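Putative decarboxylase involved in desferrioxamine biosynthesis (Erwinia amylovora, PDB 5O5C) probably decarboxylates lysine with the help of pyridoxal 5'-phosphate, as a step in the biosynthesis of the siderophore desferrioxamine. Local coordinates at residues L116-A121 with A385-L390; A423-H428 with I436-P441. One frame throughout, in Å; residues are numbered along the deposited sequence.

Contact 1. Residues L116-A121 with A385-L390; sequences LPSLLA and ALKMWL
Lys387 NZ, beyond Ser118, is gripped by four groups: salt bridges with Glu122 and Asp384 and hydrogen bonds with Thr335 OG1 and the carbonyl oxygen of Ser337. Lys387 CD passes 3.6 Å from Ser118 OG in plain van der Waals contact, and the hydroxyl makes its hydrogen bonds to Gln334 OE1 and Thr335 N. The loop of Gln334, Thr335 and Ser337 thus shares in holding both side chains. One turn further along, the methyl of Ala121 packs on the backbone of the other helix, its CB lying 3.5 Å from Leu386 O. With CG anti to the backbone N (chi1 -174°), Leu386 swings round to meet this methyl, and its CG stands 3.7 Å from Ala121 CB. Beside it Leu390 brings a single branch: CD1 lies 3.6 Å from Ala121 CA and reaches Leu120 CG at 4.2 Å. Lys387 CG touches the methyl from the far side. Pro117 CB rests on Leu390 O at 3.6 Å. The segment axes come within 7.9 Å at 135°, consistent with the small side chains of Ser118 and Ala121. Segment 116-121 also meets the second subunit: Leu116 packs on Phe29, Leu119 on Trp37 and Leu120 on Val44 of that chain. The result is a buried helix pair within this fold type I PLP-dependent enzyme, next to the dimer interface, with the Lys387 side chain about 12 Å from a bound cofactor.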
# COMPACT_ATOMS: atom_id res chain seq x y z
N LEU B 116 -21.41 -2.54 -1.99
CA LEU B 116 -21.57 -1.86 -3.29
C LEU B 116 -20.94 -0.48 -3.40
O LEU B 116 -20.23 -0.23 -4.39
CB LEU B 116 -23.02 -1.83 -3.74
CG LEU B 116 -23.61 -3.18 -4.18
CD1 LEU B 116 -25.14 -3.08 -4.28
CD2 LEU B 116 -22.94 -3.74 -5.44
N PRO B 117 -21.12 0.40 -2.38
CA PRO B 117 -20.43 1.69 -2.50
C PRO B 117 -18.91 1.66 -2.51
O PRO B 117 -18.29 2.64 -2.91
CB PRO B 117 -20.96 2.49 -1.31
CG PRO B 117 -22.22 1.84 -0.94
CD PRO B 117 -22.00 0.39 -1.20
N SER B 118 -18.33 0.53 -2.10
CA SER B 118 -16.90 0.33 -2.20
C SER B 118 -16.47 0.07 -3.64
O SER B 118 -15.44 0.64 -4.11
CB SER B 118 -16.50 -0.85 -1.34
OG SER B 118 -15.19 -0.74 -0.88
N LEU B 119 -17.26 -0.74 -4.34
CA LEU B 119 -17.03 -0.97 -5.77
C LEU B 119 -17.34 0.29 -6.60
O LEU B 119 -16.63 0.58 -7.58
CB LEU B 119 -17.84 -2.15 -6.35
CG LEU B 119 -17.63 -3.57 -5.82
CD1 LEU B 119 -18.24 -3.87 -4.45
CD2 LEU B 119 -18.20 -4.52 -6.86
N LEU B 120 -18.39 1.01 -6.21
CA LEU B 120 -18.70 2.32 -6.79
C LEU B 120 -17.43 3.20 -6.77
O LEU B 120 -17.05 3.75 -7.78
CB LEU B 120 -19.82 3.03 -6.01
CG LEU B 120 -20.43 4.30 -6.58
CD1 LEU B 120 -21.16 3.99 -7.88
CD2 LEU B 120 -21.40 4.96 -5.64
N ALA B 121 -16.77 3.27 -5.61
CA ALA B 121 -15.53 4.08 -5.45
C ALA B 121 -14.33 3.57 -6.28
O ALA B 121 -13.62 4.34 -6.90
CB ALA B 121 -15.17 4.13 -3.98
N ALA B 385 -9.66 6.48 0.63
CA ALA B 385 -10.71 7.15 1.37
C ALA B 385 -12.02 7.29 0.60
O ALA B 385 -13.08 7.34 1.25
CB ALA B 385 -10.23 8.51 1.86
N LEU B 386 -12.01 7.25 -0.74
CA LEU B 386 -13.28 7.37 -1.51
C LEU B 386 -14.25 6.25 -1.18
O LEU B 386 -15.48 6.46 -1.32
CB LEU B 386 -13.07 7.45 -2.99
CG LEU B 386 -14.25 7.71 -3.91
CD1 LEU B 386 -14.89 9.05 -3.67
CD2 LEU B 386 -13.80 7.57 -5.35
N LYS B 387 -13.69 5.12 -0.74
CA LYS B 387 -14.46 3.94 -0.43
C LYS B 387 -15.28 4.12 0.83
O LYS B 387 -16.42 3.76 0.81
CB LYS B 387 -13.57 2.71 -0.29
CG LYS B 387 -12.94 2.32 -1.62
CD LYS B 387 -12.09 1.05 -1.54
CE LYS B 387 -10.61 1.36 -1.59
NZ LYS B 387 -9.85 0.11 -1.84
N MET B 388 -14.66 4.65 1.89
CA MET B 388 -15.33 4.93 3.13
C MET B 388 -16.21 6.15 2.92
O MET B 388 -17.26 6.26 3.53
CB MET B 388 -14.32 5.13 4.30
CG MET B 388 -13.86 3.81 4.92
SD MET B 388 -15.36 3.16 5.67
CE MET B 388 -15.56 1.60 5.15
N TRP B 389 -15.81 7.04 2.02
CA TRP B 389 -16.57 8.24 1.78
C TRP B 389 -17.89 7.95 1.08
O TRP B 389 -18.99 8.44 1.51
CB TRP B 389 -15.77 9.27 1.01
CG TRP B 389 -16.24 10.61 1.33
CD1 TRP B 389 -15.90 11.38 2.44
CD2 TRP B 389 -17.18 11.35 0.61
NE1 TRP B 389 -16.59 12.57 2.41
CE2 TRP B 389 -17.39 12.57 1.31
CE3 TRP B 389 -17.90 11.10 -0.57
CZ2 TRP B 389 -18.24 13.56 0.84
CZ3 TRP B 389 -18.74 12.04 -1.01
CH2 TRP B 389 -18.91 13.28 -0.31
N LEU B 390 -17.80 7.18 -0.00
CA LEU B 390 -19.02 6.80 -0.70
C LEU B 390 -19.88 5.80 0.09
O LEU B 390 -21.09 5.81 -0.05
CB LEU B 390 -18.79 6.32 -2.12
CG LEU B 390 -18.26 7.39 -3.10
CD1 LEU B 390 -17.76 6.71 -4.36
CD2 LEU B 390 -19.23 8.48 -3.49

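Contact 2. Residues A423-H428 with I436-P441; sequences AIEVLH and IFRYVP
Strands 424-426 and 436-439 run antiparallel, their axes at 155°, with Glu425 and Arg438 as a hydrogen-bonded pair. Arg438 N donates to Glu425 O at 2.8 Å and Glu425 N to Arg438 O at 2.9 Å. Val440 N to Ala423 O and Leu427 N to Ile436 O continue the pattern at the two ends. Beyond the strand, the imidazole of His428 turns in to replace a backbone acceptor. Its NE2 takes the N-H of Ile436 at 2.9 Å, almost straight (164°) and in the ring plane; a chi1 of 62°, with CG between the backbone N and the carbonyl carbon, turns the ring so that its NE2 edge faces the start of the neighbouring segment. Phe275 meets this ring edge-to-face. The two strands form a beta hairpin at the edge of a four-stranded antiparallel sheet, consistent with the small C-terminal domain of fold type I enzymes. One face carries Ile424, Val426, Phe437 and Tyr439, and helices 397-420 and 491-510 pack against it. Ile424 CG2 slants toward the phenylalanine ring, 3.8 Å from Phe437 CD2, while Ile424 CD1 comes up to the edge of the Tyr439 ring. The methyl of Ala423 touches that tyrosine more tightly, its CB being 3.5 Å from Tyr439 CE1. On the reverse face Glu425 and Arg438 extend side by side in one direction. Glu425 OE1 lies at the guanidinium edge, in its plane, and forms a salt bridge of 3.3 Å with Arg438 NE; the bonds it accepts from NE and NH2 are weak, and the carboxylate is turned nearly at right angles to the guanidinium. Glu425 OE2 has a weak bond to the hydroxyl of Tyr479, on adjoining strand 477-483, whose side chain also touches Arg438, Leu427 and Ile436.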
# COMPACT_ATOMS: atom_id res chain seq x y z
N ALA B 423 -18.38 -33.77 20.78
CA ALA B 423 -17.10 -33.89 20.07
C ALA B 423 -16.33 -32.57 19.83
O ALA B 423 -15.15 -32.60 19.53
CB ALA B 423 -17.31 -34.64 18.75
N ILE B 424 -16.99 -31.42 19.95
CA ILE B 424 -16.31 -30.11 19.79
C ILE B 424 -15.93 -29.49 21.11
O ILE B 424 -16.76 -29.30 21.97
CB ILE B 424 -17.16 -29.09 19.03
CG1 ILE B 424 -17.56 -29.64 17.65
CG2 ILE B 424 -16.43 -27.72 18.91
CD1 ILE B 424 -16.44 -29.81 16.68
N GLU B 425 -14.64 -29.20 21.26
CA GLU B 425 -14.12 -28.41 22.36
C GLU B 425 -13.94 -26.92 21.95
O GLU B 425 -13.15 -26.64 21.04
CB GLU B 425 -12.77 -28.99 22.74
CG GLU B 425 -12.19 -28.39 23.99
CD GLU B 425 -10.72 -28.64 24.07
OE1 GLU B 425 -10.32 -29.82 23.88
OE2 GLU B 425 -9.97 -27.67 24.27
N VAL B 426 -14.63 -26.01 22.64
CA VAL B 426 -14.55 -24.55 22.40
C VAL B 426 -13.78 -23.91 23.54
O VAL B 426 -13.83 -24.40 24.64
CB VAL B 426 -15.93 -23.88 22.25
CG1 VAL B 426 -16.72 -24.50 21.13
CG2 VAL B 426 -16.75 -23.93 23.52
N LEU B 427 -13.01 -22.85 23.26
CA LEU B 427 -12.11 -22.24 24.25
C LEU B 427 -12.68 -20.96 24.84
O LEU B 427 -12.24 -20.51 25.89
CB LEU B 427 -10.75 -21.92 23.62
CG LEU B 427 -9.83 -23.07 23.20
CD1 LEU B 427 -8.56 -22.53 22.62
CD2 LEU B 427 -9.50 -23.95 24.40
N HIS B 428 -13.64 -20.35 24.19
CA HIS B 428 -14.04 -19.03 24.65
C HIS B 428 -15.38 -18.70 24.13
O HIS B 428 -15.82 -19.18 23.07
CB HIS B 428 -13.04 -17.95 24.16
CG HIS B 428 -12.99 -17.84 22.66
ND1 HIS B 428 -13.33 -16.69 21.98
CD2 HIS B 428 -12.72 -18.76 21.71
CE1 HIS B 428 -13.25 -16.91 20.68
NE2 HIS B 428 -12.87 -18.15 20.49
N ILE B 436 -12.53 -20.04 18.38
CA ILE B 436 -11.46 -21.00 18.35
C ILE B 436 -11.93 -22.30 19.02
O ILE B 436 -12.36 -22.30 20.18
CB ILE B 436 -10.17 -20.45 19.03
CG1 ILE B 436 -9.65 -19.20 18.32
CG2 ILE B 436 -9.07 -21.50 19.03
CD1 ILE B 436 -9.45 -19.35 16.83
N PHE B 437 -11.84 -23.40 18.28
CA PHE B 437 -12.32 -24.66 18.76
C PHE B 437 -11.51 -25.79 18.13
O PHE B 437 -10.74 -25.56 17.20
CB PHE B 437 -13.80 -24.80 18.40
CG PHE B 437 -14.09 -24.82 16.92
CD1 PHE B 437 -14.22 -23.63 16.20
CD2 PHE B 437 -14.30 -26.04 16.26
CE1 PHE B 437 -14.51 -23.66 14.84
CE2 PHE B 437 -14.59 -26.07 14.90
CZ PHE B 437 -14.68 -24.88 14.19
N ARG B 438 -11.69 -27.01 18.66
CA ARG B 438 -11.14 -28.19 18.02
C ARG B 438 -11.98 -29.44 18.19
O ARG B 438 -12.79 -29.56 19.09
CB ARG B 438 -9.70 -28.48 18.43
CG ARG B 438 -9.50 -28.84 19.87
CD ARG B 438 -8.07 -29.26 20.17
NE ARG B 438 -7.99 -29.74 21.53
CZ ARG B 438 -6.90 -30.05 22.21
NH1 ARG B 438 -5.69 -29.95 21.69
NH2 ARG B 438 -7.04 -30.47 23.47
N TYR B 439 -11.73 -30.37 17.29
CA TYR B 439 -12.34 -31.64 17.33
C TYR B 439 -11.53 -32.55 18.26
O TYR B 439 -10.39 -32.86 18.01
CB TYR B 439 -12.45 -32.20 15.93
CG TYR B 439 -13.15 -33.53 15.86
CD1 TYR B 439 -14.53 -33.62 16.05
CD2 TYR B 439 -12.43 -34.70 15.63
CE1 TYR B 439 -15.17 -34.84 16.02
CE2 TYR B 439 -13.05 -35.92 15.59
CZ TYR B 439 -14.43 -35.98 15.78
OH TYR B 439 -15.05 -37.20 15.72
N VAL B 440 -12.18 -33.03 19.30
CA VAL B 440 -11.59 -33.96 20.27
C VAL B 440 -12.44 -35.21 20.19
O VAL B 440 -13.56 -35.21 20.64
CB VAL B 440 -11.53 -33.28 21.67
CG1 VAL B 440 -10.84 -34.17 22.71
CG2 VAL B 440 -10.75 -31.99 21.58
N PRO B 441 -11.95 -36.30 19.55
CA PRO B 441 -12.77 -37.51 19.47
C PRO B 441 -12.75 -38.32 20.76
O PRO B 441 -11.97 -38.02 21.67
CB PRO B 441 -12.11 -38.29 18.34
CG PRO B 441 -10.69 -37.89 18.38
CD PRO B 441 -10.66 -36.46 18.86

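In the fold
Both segments of contact 1 precede the hairpin of contact 2 in the sequence, and the two contacts lie on opposite sides of the chain's centre, 39 Å apart between their centres and about 24 Å between nearest atoms. Contact 1 brings together helices 116-128 and 385-394, which are far apart in sequence; contact 2 is a local hairpin in the sheet of strands 424-426, 434-439, 477-483 and 470-474. Helix 397-420 leads from one to the other and also packs on the hairpin. Each has a side chain about 12 Å from a bound pyridoxal phosphate, not necessarily the same one. Contact 1 lies beside the subunit interface, contact 2 within the C-terminal sheet, where the second chain does not touch these segments.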